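Local coordinates for probable hydrogenase nickel incorporation protein hypB (Methanocaldococcus jannaschii, PDB 2HF9) that probably hydrolyses GTP slowly, an activity needed for nickel insertion during the maturation of [NiFe] hydrogenases, and binds zinc as a homodimer, at residues C100-H105 and F136-H141. Numbering follows the deposited sequence.
Sequences CHLDAH and FDLGTH. With ZN (zinc ion), chain D.
Phe136 and His101 lie flat against each other in an offset stack, ring centroids 3.8 Å apart and planes inclined by only 13°. His101 NE2 sits over the centre of the phenyl ring, whereas Phe136 CD1 falls toward the rim of the imidazole. The pair illustrates how an aromatic neighbour can cover one face of a metal-binding histidine and probably limit its rotation: His101 binds zinc, and probably nickel, together with Cys100 and Cys132, the two cysteines here being joined in a disulfide. The zinc present belongs to a second site, held by His105 NE2 and His109. With CG of His101 wedged between backbone N and carbonyl carbon (chi1 65°), the imidazole is laid flat over the phenyl face. Replacing Phe136 by an alanine would remove the phenyl ring, which would probably uncover one imidazole face and leave that ring freer to turn. Leu138 carries the other half of the contact. Its CD2 methyl rests 3.8 Å from Leu102 CB and also touches the Leu102 carbonyl, while Ala104 CB packs 3.6 Å from Asp137 O. No direct hydrogen bond joins the segments; a water bridges Leu102 O and Phe136 O instead. Within the nucleotide-binding domain, the contact brings the start of helix 104-111, N-capped by Asp103, against the loop leading into strand 142-148; helix 18-35 packs on Phe136 and Asp137, and strand 121-125 on both leucines.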
ATOM      1  N   CYS A 100       7.878  -7.290   3.391  1.00 21.29           N
ATOM      2  CA  CYS A 100       6.571  -6.650   3.242  1.00 21.09           C
ATOM      3  C   CYS A 100       5.660  -6.883   4.449  1.00 20.37           C
ATOM      4  O   CYS A 100       4.439  -6.722   4.360  1.00 20.23           O
ATOM      5  CB  CYS A 100       5.893  -7.124   1.953  1.00 21.46           C
ATOM      6  SG  CYS A 100       5.738  -8.908   1.807  1.00 23.84           S
ATOM      7  N   HIS A 101       6.268  -7.251   5.576  1.00 19.48           N
ATOM      8  CA  HIS A 101       5.555  -7.522   6.824  1.00 18.57           C
ATOM      9  C   HIS A 101       6.555  -7.619   7.975  1.00 17.88           C
ATOM     10  O   HIS A 101       7.723  -7.949   7.761  1.00 17.35           O
ATOM     11  CB  HIS A 101       4.776  -8.838   6.723  1.00 18.82           C
ATOM     12  CG  HIS A 101       5.648 -10.046   6.561  1.00 19.15           C
ATOM     13  ND1 HIS A 101       6.031 -10.530   5.328  1.00 19.98           N
ATOM     14  CD2 HIS A 101       6.221 -10.861   7.479  1.00 19.76           C
ATOM     15  CE1 HIS A 101       6.795 -11.595   5.494  1.00 20.04           C
ATOM     16  NE2 HIS A 101       6.928 -11.816   6.790  1.00 20.20           N
ATOM     17  N   LEU A 102       6.096  -7.324   9.187  1.00 17.12           N
ATOM     18  CA  LEU A 102       6.823  -7.719  10.389  1.00 16.63           C
ATOM     19  C   LEU A 102       6.497  -9.184  10.668  1.00 16.34           C
ATOM     20  O   LEU A 102       5.496  -9.699  10.170  1.00 16.70           O
ATOM     21  CB  LEU A 102       6.408  -6.859  11.589  1.00 16.35           C
ATOM     22  CG  LEU A 102       6.822  -5.386  11.639  1.00 15.84           C
ATOM     23  CD1 LEU A 102       6.127  -4.706  12.801  1.00 16.22           C
ATOM     24  CD2 LEU A 102       8.323  -5.233  11.766  1.00 15.55           C
ATOM     25  N   ASP A 103       7.333  -9.853  11.456  1.00 16.13           N
ATOM     26  CA  ASP A 103       7.029 -11.213  11.912  1.00 15.91           C
ATOM     27  C   ASP A 103       7.233 -11.347  13.426  1.00 15.62           C
ATOM     28  O   ASP A 103       7.774 -10.445  14.059  1.00 15.51           O
ATOM     29  CB  ASP A 103       7.812 -12.269  11.105  1.00 16.11           C
ATOM     30  CG  ASP A 103       9.322 -12.222  11.341  1.00 16.97           C
ATOM     31  OD1 ASP A 103       9.780 -11.588  12.308  1.00 16.99           O
ATOM     32  OD2 ASP A 103      10.060 -12.848  10.547  1.00 18.71           O
ATOM     33  N   ALA A 104       6.783 -12.459  14.003  1.00 15.52           N
ATOM     34  CA  ALA A 104       6.893 -12.675  15.450  1.00 15.55           C
ATOM     35  C   ALA A 104       8.344 -12.708  15.942  1.00 15.70           C
ATOM     36  O   ALA A 104       8.636 -12.285  17.063  1.00 15.65           O
ATOM     37  CB  ALA A 104       6.170 -13.945  15.854  1.00 15.47           C
ATOM     38  N   HIS A 105       9.243 -13.208  15.096  1.00 15.54           N
ATOM     39  CA  HIS A 105      10.658 -13.306  15.424  1.00 15.57           C
ATOM     40  C   HIS A 105      11.274 -11.936  15.706  1.00 15.44           C
ATOM     41  O   HIS A 105      11.862 -11.719  16.771  1.00 15.19           O
ATOM     42  CB  HIS A 105      11.418 -14.028  14.302  1.00 15.57           C
ATOM     43  CG  HIS A 105      12.889 -14.145  14.548  1.00 16.26           C
ATOM     44  ND1 HIS A 105      13.832 -13.740  13.628  1.00 16.89           N
ATOM     45  CD2 HIS A 105      13.579 -14.607  15.616  1.00 16.22           C
ATOM     46  CE1 HIS A 105      15.041 -13.956  14.117  1.00 17.89           C
ATOM     47  NE2 HIS A 105      14.915 -14.482  15.322  1.00 17.05           N
ATOM     48  N   PHE A 136       0.948 -13.261   8.903  1.00 21.52           N
ATOM     49  CA  PHE A 136       1.973 -13.213   9.947  1.00 20.88           C
ATOM     50  C   PHE A 136       1.506 -12.621  11.277  1.00 20.33           C
ATOM     51  O   PHE A 136       1.558 -11.408  11.493  1.00 20.40           O
ATOM     52  CB  PHE A 136       3.239 -12.522   9.434  1.00 20.99           C
ATOM     53  CG  PHE A 136       4.033 -13.362   8.475  1.00 21.32           C
ATOM     54  CD1 PHE A 136       3.786 -13.304   7.104  1.00 21.37           C
ATOM     55  CD2 PHE A 136       5.021 -14.224   8.943  1.00 21.30           C
ATOM     56  CE1 PHE A 136       4.519 -14.096   6.212  1.00 21.68           C
ATOM     57  CE2 PHE A 136       5.757 -15.015   8.060  1.00 21.45           C
ATOM     58  CZ  PHE A 136       5.504 -14.948   6.694  1.00 21.33           C
ATOM     59  N   ASP A 137       1.047 -13.514  12.152  1.00 19.50           N
ATOM     60  CA  ASP A 137       0.721 -13.210  13.543  1.00 18.69           C
ATOM     61  C   ASP A 137       1.993 -12.742  14.257  1.00 17.86           C
ATOM     62  O   ASP A 137       3.026 -13.416  14.205  1.00 17.62           O
ATOM     63  CB  ASP A 137       0.153 -14.478  14.200  1.00 19.11           C
ATOM     64  CG  ASP A 137      -0.249 -14.287  15.658  1.00 19.90           C
ATOM     65  OD1 ASP A 137      -0.082 -13.183  16.223  1.00 21.21           O
ATOM     66  OD2 ASP A 137      -0.737 -15.277  16.250  1.00 21.36           O
ATOM     67  N   LEU A 138       1.918 -11.578  14.898  1.00 16.68           N
ATOM     68  CA  LEU A 138       3.075 -10.992  15.578  1.00 15.58           C
ATOM     69  C   LEU A 138       3.174 -11.409  17.046  1.00 15.18           C
ATOM     70  O   LEU A 138       4.187 -11.160  17.705  1.00 14.69           O
ATOM     71  CB  LEU A 138       3.046  -9.459  15.477  1.00 15.40           C
ATOM     72  CG  LEU A 138       3.018  -8.799  14.091  1.00 14.70           C
ATOM     73  CD1 LEU A 138       3.215  -7.292  14.213  1.00 14.52           C
ATOM     74  CD2 LEU A 138       4.064  -9.384  13.167  1.00 13.87           C
ATOM     75  N   GLY A 139       2.122 -12.050  17.546  1.00 14.52           N
ATOM     76  CA  GLY A 139       2.014 -12.374  18.966  1.00 14.14           C
ATOM     77  C   GLY A 139       1.270 -11.296  19.727  1.00 13.83           C
ATOM     78  O   GLY A 139       1.494 -11.099  20.920  1.00 14.03           O
ATOM     79  N   THR A 140       0.384 -10.596  19.024  1.00 13.48           N
ATOM     80  CA  THR A 140      -0.427  -9.532  19.615  1.00 12.94           C
ATOM     81  C   THR A 140      -1.770 -10.090  20.078  1.00 12.43           C
ATOM     82  O   THR A 140      -2.168 -11.192  19.685  1.00 12.45           O
ATOM     83  CB  THR A 140      -0.661  -8.372  18.609  1.00 12.86           C
ATOM     84  OG1 THR A 140      -1.267  -8.883  17.413  1.00 13.32           O
ATOM     85  CG2 THR A 140       0.652  -7.705  18.248  1.00 12.81           C
ATOM     86  N   HIS A 141      -2.458  -9.328  20.921  1.00 11.92           N
ATOM     87  CA  HIS A 141      -3.798  -9.687  21.373  1.00 11.58           C
ATOM     88  C   HIS A 141      -4.858  -9.338  20.333  1.00 11.64           C
ATOM     89  O   HIS A 141      -5.791 -10.111  20.109  1.00 11.65           O
ATOM     90  CB  HIS A 141      -4.102  -9.023  22.717  1.00 11.72           C
ATOM     91  CG  HIS A 141      -3.218  -9.503  23.824  1.00 11.77           C
ATOM     92  ND1 HIS A 141      -2.008  -8.913  24.117  1.00 12.04           N
ATOM     93  CD2 HIS A 141      -3.350 -10.542  24.679  1.00 12.12           C
ATOM     94  CE1 HIS A 141      -1.441  -9.558  25.122  1.00 13.09           C
ATOM     95  NE2 HIS A 141      -2.234 -10.551  25.480  1.00 12.05           N
TER
HETATM   96 ZN    ZN D 302      16.049 -14.753  16.770  0.50 14.15          ZN
HETATM   97  O   HOH W   1       2.636  -9.168   9.872  1.00 14.34           O